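Long-range contact in probable branched-chain-amino-acid aminotransferase (Thermotoga maritima MSB8, PDB 3CSW), which probably transfers the amino group of leucine, isoleucine or valine to 2-oxoglutarate, using pyridoxal 5'-phosphate as cofactor: residues V226-T238 and L250-T264. Sequence-based numbering, arbitrary orientation.
Sequences VWELFEADEMFLT and LNEHSFFEEEPGPVT
F255 pushes its ring into a hollow of 226-238 between the short helix 226-230 and strand 234-239. One face takes CB of M235, 4.1 Å from the ring centroid, and the selenium of this selenomethionine lies obliquely beside it, a Met-aromatic contact; at the ring edge sit the carbonyls of L229 and A232, suited to the slightly positive ring hydrogens. The opposite face rests on H253 CD2. L250 is the second bump: with CG anti to the backbone N (chi1 169°), its CD2 fits between L229 CB, a tight 3.5 Å away, and one face of F230. F230 in turn sets its edge against the face of H253 in an offset edge-to-face pair, planes at 69°, and a water joins H253 NE2 to A232 O.

At the other end, E234 reaches the start of helix 262-276 with its chain extended beyond CG. OE2 accepts V263 N at 3.0 Å through its syn lone pair, while OE1 takes T264 N from the syn side, slightly out of the carboxylate plane, and T264 OG1 (2.6 Å) at its anti lone pair. G261, the N-cap residue, has no side chain, and a CB there would run into the E234 carboxylate, which takes first-turn N-H groups that no preceding turn can satisfy. A glutamine here would probably turn an NH2 toward the V263 or T264 donors, leaving at least one without an acceptor.

In the surrounding fold, strand 234-239 runs antiparallel between strands 181-186 and 243-247, V263 touches V185, and L250 packs on V127 and I129 of strand 125-129.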
ATOM      1  N   VAL A 226      -2.649 -12.781   9.327  1.00 26.68           N
ATOM      2  CA  VAL A 226      -3.458 -12.699  10.562  1.00 26.21           C
ATOM      3  C   VAL A 226      -4.360 -13.924  10.840  1.00 28.25           C
ATOM      4  O   VAL A 226      -4.442 -14.389  11.981  1.00 29.37           O
ATOM      5  CB  VAL A 226      -4.271 -11.397  10.653  1.00 26.88           C
ATOM      6  CG1 VAL A 226      -5.193 -11.204   9.421  1.00 20.77           C
ATOM      7  CG2 VAL A 226      -5.012 -11.308  12.030  1.00 25.07           C
ATOM      8  N   TRP A 227      -5.017 -14.446   9.810  1.00 27.65           N
ATOM      9  CA  TRP A 227      -5.930 -15.597   9.968  1.00 29.12           C
ATOM     10  C   TRP A 227      -5.275 -16.917  10.461  1.00 30.20           C
ATOM     11  O   TRP A 227      -5.949 -17.780  11.012  1.00 27.75           O
ATOM     12  CB  TRP A 227      -6.725 -15.816   8.686  1.00 28.50           C
ATOM     13  CG  TRP A 227      -5.921 -16.150   7.464  1.00 26.28           C
ATOM     14  CD1 TRP A 227      -5.555 -17.402   7.031  1.00 29.76           C
ATOM     15  CD2 TRP A 227      -5.427 -15.230   6.485  1.00 23.33           C
ATOM     16  NE1 TRP A 227      -4.833 -17.305   5.862  1.00 31.50           N
ATOM     17  CE2 TRP A 227      -4.746 -15.988   5.501  1.00 29.54           C
ATOM     18  CE3 TRP A 227      -5.493 -13.839   6.338  1.00 27.55           C
ATOM     19  CZ2 TRP A 227      -4.151 -15.395   4.377  1.00 33.70           C
ATOM     20  CZ3 TRP A 227      -4.883 -13.246   5.228  1.00 30.71           C
ATOM     21  CH2 TRP A 227      -4.226 -14.023   4.261  1.00 25.72           C
ATOM     22  N   GLU A 228      -3.956 -17.048  10.294  1.00 30.33           N
ATOM     23  CA  GLU A 228      -3.211 -18.183  10.828  1.00 29.87           C
ATOM     24  C   GLU A 228      -3.215 -18.200  12.358  1.00 28.13           C
ATOM     25  O   GLU A 228      -3.125 -19.253  12.947  1.00 28.71           O
ATOM     26  CB  GLU A 228      -1.756 -18.212  10.334  1.00 29.47           C
ATOM     27  CG  GLU A 228      -1.579 -18.259   8.826  1.00 31.97           C
ATOM     28  CD  GLU A 228      -0.123 -18.502   8.429  1.00 30.78           C
ATOM     29  OE1 GLU A 228       0.418 -19.551   8.801  1.00 37.36           O
ATOM     30  OE2 GLU A 228       0.468 -17.666   7.728  1.00 29.16           O
ATOM     31  N   LEU A 229      -3.280 -17.043  12.998  1.00 27.90           N
ATOM     32  CA  LEU A 229      -3.384 -16.988  14.458  1.00 28.47           C
ATOM     33  C   LEU A 229      -4.712 -17.640  14.897  1.00 28.99           C
ATOM     34  O   LEU A 229      -4.785 -18.309  15.927  1.00 27.72           O
ATOM     35  CB  LEU A 229      -3.325 -15.545  14.960  1.00 28.37           C
ATOM     36  CG  LEU A 229      -2.046 -14.722  14.746  1.00 33.07           C
ATOM     37  CD1 LEU A 229      -2.216 -13.290  15.313  1.00 24.14           C
ATOM     38  CD2 LEU A 229      -0.807 -15.398  15.342  1.00 25.52           C
ATOM     39  N   PHE A 230      -5.753 -17.453  14.100  1.00 30.79           N
ATOM     40  CA  PHE A 230      -7.077 -17.984  14.436  1.00 31.95           C
ATOM     41  C   PHE A 230      -7.200 -19.474  14.137  1.00 31.71           C
ATOM     42  O   PHE A 230      -8.154 -20.112  14.567  1.00 34.07           O
ATOM     43  CB  PHE A 230      -8.184 -17.167  13.769  1.00 30.58           C
ATOM     44  CG  PHE A 230      -8.317 -15.772  14.331  1.00 31.74           C
ATOM     45  CD1 PHE A 230      -7.506 -14.741  13.880  1.00 30.18           C
ATOM     46  CD2 PHE A 230      -9.261 -15.484  15.311  1.00 34.46           C
ATOM     47  CE1 PHE A 230      -7.609 -13.438  14.411  1.00 28.34           C
ATOM     48  CE2 PHE A 230      -9.376 -14.175  15.840  1.00 30.40           C
ATOM     49  CZ  PHE A 230      -8.553 -13.161  15.387  1.00 29.94           C
ATOM     50  N   GLU A 231      -6.216 -20.040  13.443  1.00 30.63           N
ATOM     51  CA  GLU A 231      -6.192 -21.472  13.187  1.00 28.73           C
ATOM     52  C   GLU A 231      -5.057 -22.182  13.886  1.00 28.56           C
ATOM     53  O   GLU A 231      -4.873 -23.379  13.686  1.00 29.00           O
ATOM     54  CB  GLU A 231      -6.119 -21.730  11.698  1.00 29.72           C
ATOM     55  CG  GLU A 231      -7.295 -21.104  10.963  1.00 34.97           C
ATOM     56  CD  GLU A 231      -7.559 -21.759   9.631  1.00 39.47           C
ATOM     57  OE1 GLU A 231      -6.776 -21.522   8.680  1.00 41.18           O
ATOM     58  OE2 GLU A 231      -8.561 -22.499   9.540  1.00 33.63           O
ATOM     59  N   ALA A 232      -4.310 -21.454  14.718  1.00 28.40           N
ATOM     60  CA  ALA A 232      -3.139 -21.992  15.390  1.00 28.21           C
ATOM     61  C   ALA A 232      -3.534 -22.952  16.505  1.00 28.11           C
ATOM     62  O   ALA A 232      -4.594 -22.790  17.120  1.00 28.80           O
ATOM     63  CB  ALA A 232      -2.301 -20.826  15.966  1.00 28.10           C
ATOM     64  N   ASP A 233      -2.678 -23.938  16.778  1.00 29.31           N
ATOM     65  CA  ASP A 233      -2.828 -24.797  17.960  1.00 29.88           C
ATOM     66  C   ASP A 233      -2.426 -24.077  19.261  1.00 30.67           C
ATOM     67  O   ASP A 233      -3.039 -24.305  20.309  1.00 33.29           O
ATOM     68  CB  ASP A 233      -1.999 -26.088  17.826  1.00 31.79           C
ATOM     69  CG  ASP A 233      -2.375 -26.900  16.611  1.00 28.58           C
ATOM     70  OD1 ASP A 233      -3.539 -26.831  16.210  1.00 33.13           O
ATOM     71  OD2 ASP A 233      -1.503 -27.594  16.043  1.00 33.89           O
ATOM     72  N   GLU A 234      -1.388 -23.238  19.191  1.00 29.71           N
ATOM     73  CA  GLU A 234      -0.905 -22.479  20.330  1.00 29.37           C
ATOM     74  C   GLU A 234      -0.469 -21.103  19.871  1.00 29.25           C
ATOM     75  O   GLU A 234      -0.122 -20.921  18.726  1.00 27.97           O
ATOM     76  CB  GLU A 234       0.320 -23.152  21.015  1.00 30.10           C
ATOM     77  CG  GLU A 234       0.244 -24.655  21.182  1.00 29.88           C
ATOM     78  CD  GLU A 234       1.456 -25.270  21.883  1.00 31.19           C
ATOM     79  OE1 GLU A 234       2.023 -24.630  22.783  1.00 33.16           O
ATOM     80  OE2 GLU A 234       1.809 -26.425  21.558  1.00 32.54           O
HETATM   81  N   MSE A 235      -0.458 -20.155  20.804  1.00 30.47           N
HETATM   82  CA  MSE A 235       0.085 -18.825  20.590  1.00 29.17           C
HETATM   83  C   MSE A 235       0.734 -18.321  21.884  1.00 29.15           C
HETATM   84  O   MSE A 235       0.297 -18.668  22.982  1.00 31.44           O
HETATM   85  CB  MSE A 235      -1.033 -17.894  20.121  1.00 31.79           C
HETATM   86  CG  MSE A 235      -0.647 -16.426  19.921  1.00 26.74           C
HETATM   87 SE   MSE A 235      -2.134 -15.352  19.299  0.75 21.72          SE
HETATM   88  CE  MSE A 235      -1.251 -13.741  19.166  1.00 26.17           C
ATOM     89  N   PHE A 236       1.818 -17.557  21.755  1.00 29.18           N
ATOM     90  CA  PHE A 236       2.478 -16.927  22.908  1.00 26.32           C
ATOM     91  C   PHE A 236       3.238 -15.661  22.501  1.00 28.06           C
ATOM     92  O   PHE A 236       3.497 -15.428  21.304  1.00 26.89           O
ATOM     93  CB  PHE A 236       3.369 -17.915  23.698  1.00 27.68           C
ATOM     94  CG  PHE A 236       4.639 -18.390  22.976  1.00 26.88           C
ATOM     95  CD1 PHE A 236       5.807 -17.630  23.014  1.00 29.92           C
ATOM     96  CD2 PHE A 236       4.676 -19.628  22.335  1.00 30.96           C
ATOM     97  CE1 PHE A 236       6.971 -18.071  22.386  1.00 28.70           C
ATOM     98  CE2 PHE A 236       5.836 -20.082  21.710  1.00 31.30           C
ATOM     99  CZ  PHE A 236       6.989 -19.292  21.734  1.00 28.45           C
ATOM    100  N   LEU A 237       3.555 -14.850  23.514  1.00 28.15           N
ATOM    101  CA  LEU A 237       4.292 -13.613  23.363  1.00 28.42           C
ATOM    102  C   LEU A 237       5.650 -13.724  24.027  1.00 30.56           C
ATOM    103  O   LEU A 237       5.839 -14.522  24.951  1.00 31.70           O
ATOM    104  CB  LEU A 237       3.541 -12.446  24.012  1.00 27.16           C
ATOM    105  CG  LEU A 237       2.065 -12.258  23.688  1.00 28.96           C
ATOM    106  CD1 LEU A 237       1.463 -11.141  24.558  1.00 26.75           C
ATOM    107  CD2 LEU A 237       1.865 -12.006  22.179  1.00 23.44           C
ATOM    108  N   THR A 238       6.596 -12.909  23.575  1.00 31.83           N
ATOM    109  CA  THR A 238       7.907 -12.831  24.207  1.00 32.54           C
ATOM    110  C   THR A 238       8.289 -11.365  24.450  1.00 31.52           C
ATOM    111  O   THR A 238       8.169 -10.537  23.564  1.00 30.77           O
ATOM    112  CB  THR A 238       9.008 -13.535  23.332  1.00 31.52           C
ATOM    113  OG1 THR A 238       9.168 -12.844  22.086  1.00 29.97           O
ATOM    114  CG2 THR A 238       8.651 -14.988  23.048  1.00 25.45           C
ATOM    115  N   LEU A 250      -7.309 -14.965  21.832  1.00 27.46           N
ATOM    116  CA  LEU A 250      -7.113 -13.868  20.899  1.00 28.46           C
ATOM    117  C   LEU A 250      -8.494 -13.379  20.496  1.00 27.44           C
ATOM    118  O   LEU A 250      -9.276 -14.128  19.939  1.00 28.49           O
ATOM    119  CB  LEU A 250      -6.328 -14.334  19.657  1.00 29.44           C
ATOM    120  CG  LEU A 250      -6.225 -13.410  18.441  1.00 28.88           C
ATOM    121  CD1 LEU A 250      -5.525 -12.080  18.777  1.00 27.51           C
ATOM    122  CD2 LEU A 250      -5.555 -14.163  17.247  1.00 27.83           C
ATOM    123  N   ASN A 251      -8.792 -12.116  20.764  1.00 29.00           N
ATOM    124  CA  ASN A 251     -10.123 -11.583  20.522  1.00 30.11           C
ATOM    125  C   ASN A 251     -11.127 -12.510  21.251  1.00 30.34           C
ATOM    126  O   ASN A 251     -11.054 -12.635  22.475  1.00 29.09           O
ATOM    127  CB  ASN A 251     -10.403 -11.409  19.008  1.00 30.57           C
ATOM    128  CG  ASN A 251      -9.686 -10.205  18.387  1.00 28.95           C
ATOM    129  OD1 ASN A 251      -8.750  -9.653  18.944  1.00 35.12           O
ATOM    130  ND2 ASN A 251     -10.142  -9.798  17.217  1.00 34.25           N
ATOM    131  N   GLU A 252     -12.035 -13.175  20.536  1.00 31.67           N
ATOM    132  CA  GLU A 252     -12.975 -14.112  21.187  1.00 32.79           C
ATOM    133  C   GLU A 252     -12.584 -15.575  20.966  1.00 31.60           C
ATOM    134  O   GLU A 252     -13.344 -16.475  21.298  1.00 32.89           O
ATOM    135  CB  GLU A 252     -14.385 -13.904  20.652  1.00 34.26           C
ATOM    136  CG  GLU A 252     -14.994 -12.546  20.915  1.00 39.53           C
ATOM    137  CD  GLU A 252     -16.202 -12.292  20.010  1.00 47.38           C
ATOM    138  OE1 GLU A 252     -16.033 -12.167  18.765  1.00 51.70           O
ATOM    139  OE2 GLU A 252     -17.324 -12.223  20.557  1.00 52.82           O
ATOM    140  N   HIS A 253     -11.397 -15.801  20.416  1.00 31.59           N
ATOM    141  CA  HIS A 253     -10.919 -17.127  20.084  1.00 31.36           C
ATOM    142  C   HIS A 253     -10.026 -17.692  21.180  1.00 30.71           C
ATOM    143  O   HIS A 253      -8.895 -17.261  21.341  1.00 29.71           O
ATOM    144  CB  HIS A 253     -10.144 -17.065  18.753  1.00 33.85           C
ATOM    145  CG  HIS A 253      -9.710 -18.405  18.239  1.00 34.12           C
ATOM    146  ND1 HIS A 253     -10.485 -19.163  17.389  1.00 39.35           N
ATOM    147  CD2 HIS A 253      -8.585 -19.124  18.464  1.00 33.96           C
ATOM    148  CE1 HIS A 253      -9.853 -20.293  17.114  1.00 37.27           C
ATOM    149  NE2 HIS A 253      -8.698 -20.292  17.753  1.00 33.99           N
ATOM    150  N   SER A 254     -10.524 -18.694  21.899  1.00 31.96           N
ATOM    151  CA  SER A 254      -9.744 -19.395  22.915  1.00 33.07           C
ATOM    152  C   SER A 254      -8.853 -20.456  22.309  1.00 32.97           C
ATOM    153  O   SER A 254      -9.293 -21.229  21.457  1.00 33.80           O
ATOM    154  CB  SER A 254     -10.668 -20.090  23.933  1.00 33.97           C
ATOM    155  OG  SER A 254     -11.245 -19.140  24.824  1.00 41.61           O
ATOM    156  N   PHE A 255      -7.604 -20.489  22.776  1.00 32.64           N
ATOM    157  CA  PHE A 255      -6.660 -21.566  22.475  1.00 33.10           C
ATOM    158  C   PHE A 255      -6.701 -22.668  23.543  1.00 33.85           C
ATOM    159  O   PHE A 255      -6.526 -23.838  23.225  1.00 33.68           O
ATOM    160  CB  PHE A 255      -5.234 -21.024  22.369  1.00 31.66           C
ATOM    161  CG  PHE A 255      -5.058 -20.072  21.247  1.00 29.74           C
ATOM    162  CD1 PHE A 255      -5.022 -20.536  19.939  1.00 31.99           C
ATOM    163  CD2 PHE A 255      -4.997 -18.707  21.481  1.00 28.36           C
ATOM    164  CE1 PHE A 255      -4.904 -19.642  18.888  1.00 33.04           C
ATOM    165  CE2 PHE A 255      -4.870 -17.822  20.431  1.00 34.46           C
ATOM    166  CZ  PHE A 255      -4.831 -18.286  19.142  1.00 28.84           C
ATOM    167  N   PHE A 256      -6.887 -22.272  24.801  1.00 33.77           N
ATOM    168  CA  PHE A 256      -6.992 -23.213  25.905  1.00 35.86           C
ATOM    169  C   PHE A 256      -7.788 -22.652  27.069  1.00 38.14           C
ATOM    170  O   PHE A 256      -8.061 -21.460  27.137  1.00 37.45           O
ATOM    171  CB  PHE A 256      -5.607 -23.696  26.379  1.00 34.77           C
ATOM    172  CG  PHE A 256      -4.738 -22.621  26.980  1.00 34.27           C
ATOM    173  CD1 PHE A 256      -4.870 -22.271  28.317  1.00 32.87           C
ATOM    174  CD2 PHE A 256      -3.738 -22.010  26.223  1.00 32.33           C
ATOM    175  CE1 PHE A 256      -4.050 -21.311  28.880  1.00 32.57           C
ATOM    176  CE2 PHE A 256      -2.911 -21.053  26.782  1.00 30.45           C
ATOM    177  CZ  PHE A 256      -3.067 -20.700  28.115  1.00 31.60           C
ATOM    178  N   GLU A 257      -8.176 -23.555  27.970  1.00 45.14           N
ATOM    179  CA  GLU A 257      -8.988 -23.223  29.148  1.00 47.91           C
ATOM    180  C   GLU A 257      -8.106 -23.010  30.367  1.00 47.44           C
ATOM    181  O   GLU A 257      -8.164 -21.952  30.991  1.00 49.83           O
ATOM    182  CB  GLU A 257     -10.019 -24.329  29.421  1.00 50.11           C
ATOM    183  CG  GLU A 257     -10.934 -24.657  28.216  1.00 59.50           C
ATOM    184  CD  GLU A 257     -11.692 -23.422  27.685  1.00 74.87           C
ATOM    185  OE1 GLU A 257     -12.301 -22.708  28.519  1.00 81.48           O
ATOM    186  OE2 GLU A 257     -11.679 -23.168  26.446  1.00 78.89           O
ATOM    187  N   GLU A 258      -7.263 -23.996  30.669  1.00 47.23           N
ATOM    188  CA  GLU A 258      -6.421 -23.972  31.873  1.00 49.57           C
ATOM    189  C   GLU A 258      -4.921 -24.094  31.600  1.00 47.94           C
ATOM    190  O   GLU A 258      -4.124 -23.322  32.128  1.00 48.29           O
ATOM    191  CB  GLU A 258      -6.801 -25.141  32.799  1.00 51.11           C
ATOM    192  CG  GLU A 258      -8.297 -25.261  33.162  1.00 60.34           C
ATOM    193  CD  GLU A 258      -8.711 -24.359  34.315  1.00 69.80           C
ATOM    194  OE1 GLU A 258      -8.127 -23.258  34.475  1.00 74.72           O
ATOM    195  OE2 GLU A 258      -9.633 -24.758  35.057  1.00 73.28           O
ATOM    196  N   GLU A 259      -4.540 -25.090  30.808  1.00 45.73           N
ATOM    197  CA  GLU A 259      -3.131 -25.397  30.599  1.00 44.36           C
ATOM    198  C   GLU A 259      -2.633 -24.869  29.270  1.00 40.42           C
ATOM    199  O   GLU A 259      -3.284 -25.075  28.262  1.00 41.13           O
ATOM    200  CB  GLU A 259      -2.918 -26.913  30.624  1.00 46.31           C
ATOM    201  CG  GLU A 259      -3.003 -27.537  32.006  1.00 56.31           C
ATOM    202  CD  GLU A 259      -1.812 -27.180  32.897  1.00 68.95           C
ATOM    203  OE1 GLU A 259      -0.736 -26.801  32.359  1.00 73.20           O
ATOM    204  OE2 GLU A 259      -1.957 -27.295  34.140  1.00 76.89           O
ATOM    205  N   PRO A 260      -1.479 -24.182  29.264  1.00 36.91           N
ATOM    206  CA  PRO A 260      -0.870 -23.806  27.992  1.00 36.34           C
ATOM    207  C   PRO A 260      -0.535 -25.033  27.178  1.00 34.65           C
ATOM    208  O   PRO A 260      -0.311 -26.110  27.735  1.00 35.60           O
ATOM    209  CB  PRO A 260       0.420 -23.091  28.402  1.00 35.91           C
ATOM    210  CG  PRO A 260       0.208 -22.691  29.785  1.00 37.01           C
ATOM    211  CD  PRO A 260      -0.706 -23.681  30.406  1.00 36.51           C
ATOM    212  N   GLY A 261      -0.480 -24.879  25.867  1.00 33.25           N
ATOM    213  CA  GLY A 261      -0.150 -26.011  25.024  1.00 32.32           C
ATOM    214  C   GLY A 261       1.248 -26.511  25.313  1.00 31.88           C
ATOM    215  O   GLY A 261       2.064 -25.814  25.943  1.00 31.40           O
ATOM    216  N   PRO A 262       1.553 -27.708  24.820  1.00 32.33           N
ATOM    217  CA  PRO A 262       2.808 -28.415  25.116  1.00 31.94           C
ATOM    218  C   PRO A 262       4.105 -27.786  24.614  1.00 31.07           C
ATOM    219  O   PRO A 262       5.131 -27.886  25.293  1.00 29.96           O
ATOM    220  CB  PRO A 262       2.595 -29.800  24.486  1.00 32.95           C
ATOM    221  CG  PRO A 262       1.512 -29.607  23.470  1.00 32.67           C
ATOM    222  CD  PRO A 262       0.661 -28.483  23.937  1.00 32.03           C
ATOM    223  N   VAL A 263       4.095 -27.187  23.426  1.00 32.63           N
ATOM    224  CA  VAL A 263       5.305 -26.550  22.906  1.00 30.40           C
ATOM    225  C   VAL A 263       5.600 -25.304  23.747  1.00 31.84           C
ATOM    226  O   VAL A 263       6.752 -25.081  24.126  1.00 33.40           O
ATOM    227  CB  VAL A 263       5.200 -26.223  21.377  1.00 31.03           C
ATOM    228  CG1 VAL A 263       6.393 -25.404  20.895  1.00 29.30           C
ATOM    229  CG2 VAL A 263       5.068 -27.508  20.569  1.00 27.82           C
ATOM    230  N   THR A 264       4.559 -24.519  24.056  1.00 32.18           N
ATOM    231  CA  THR A 264       4.687 -23.297  24.867  1.00 31.23           C
ATOM    232  C   THR A 264       5.207 -23.623  26.253  1.00 32.34           C
ATOM    233  O   THR A 264       6.068 -22.901  26.794  1.00 34.23           O
ATOM    234  CB  THR A 264       3.341 -22.580  25.065  1.00 33.06           C
ATOM    235  OG1 THR A 264       2.721 -22.341  23.794  1.00 33.11           O
ATOM    236  CG2 THR A 264       3.503 -21.248  25.842  1.00 28.10           C
TER
HETATM  237  O   HOH W   1      -7.135 -22.315  17.190  1.00 47.56           O
HETATM  238  O   HOH W   2      -5.745 -24.804  20.594  1.00 45.47           O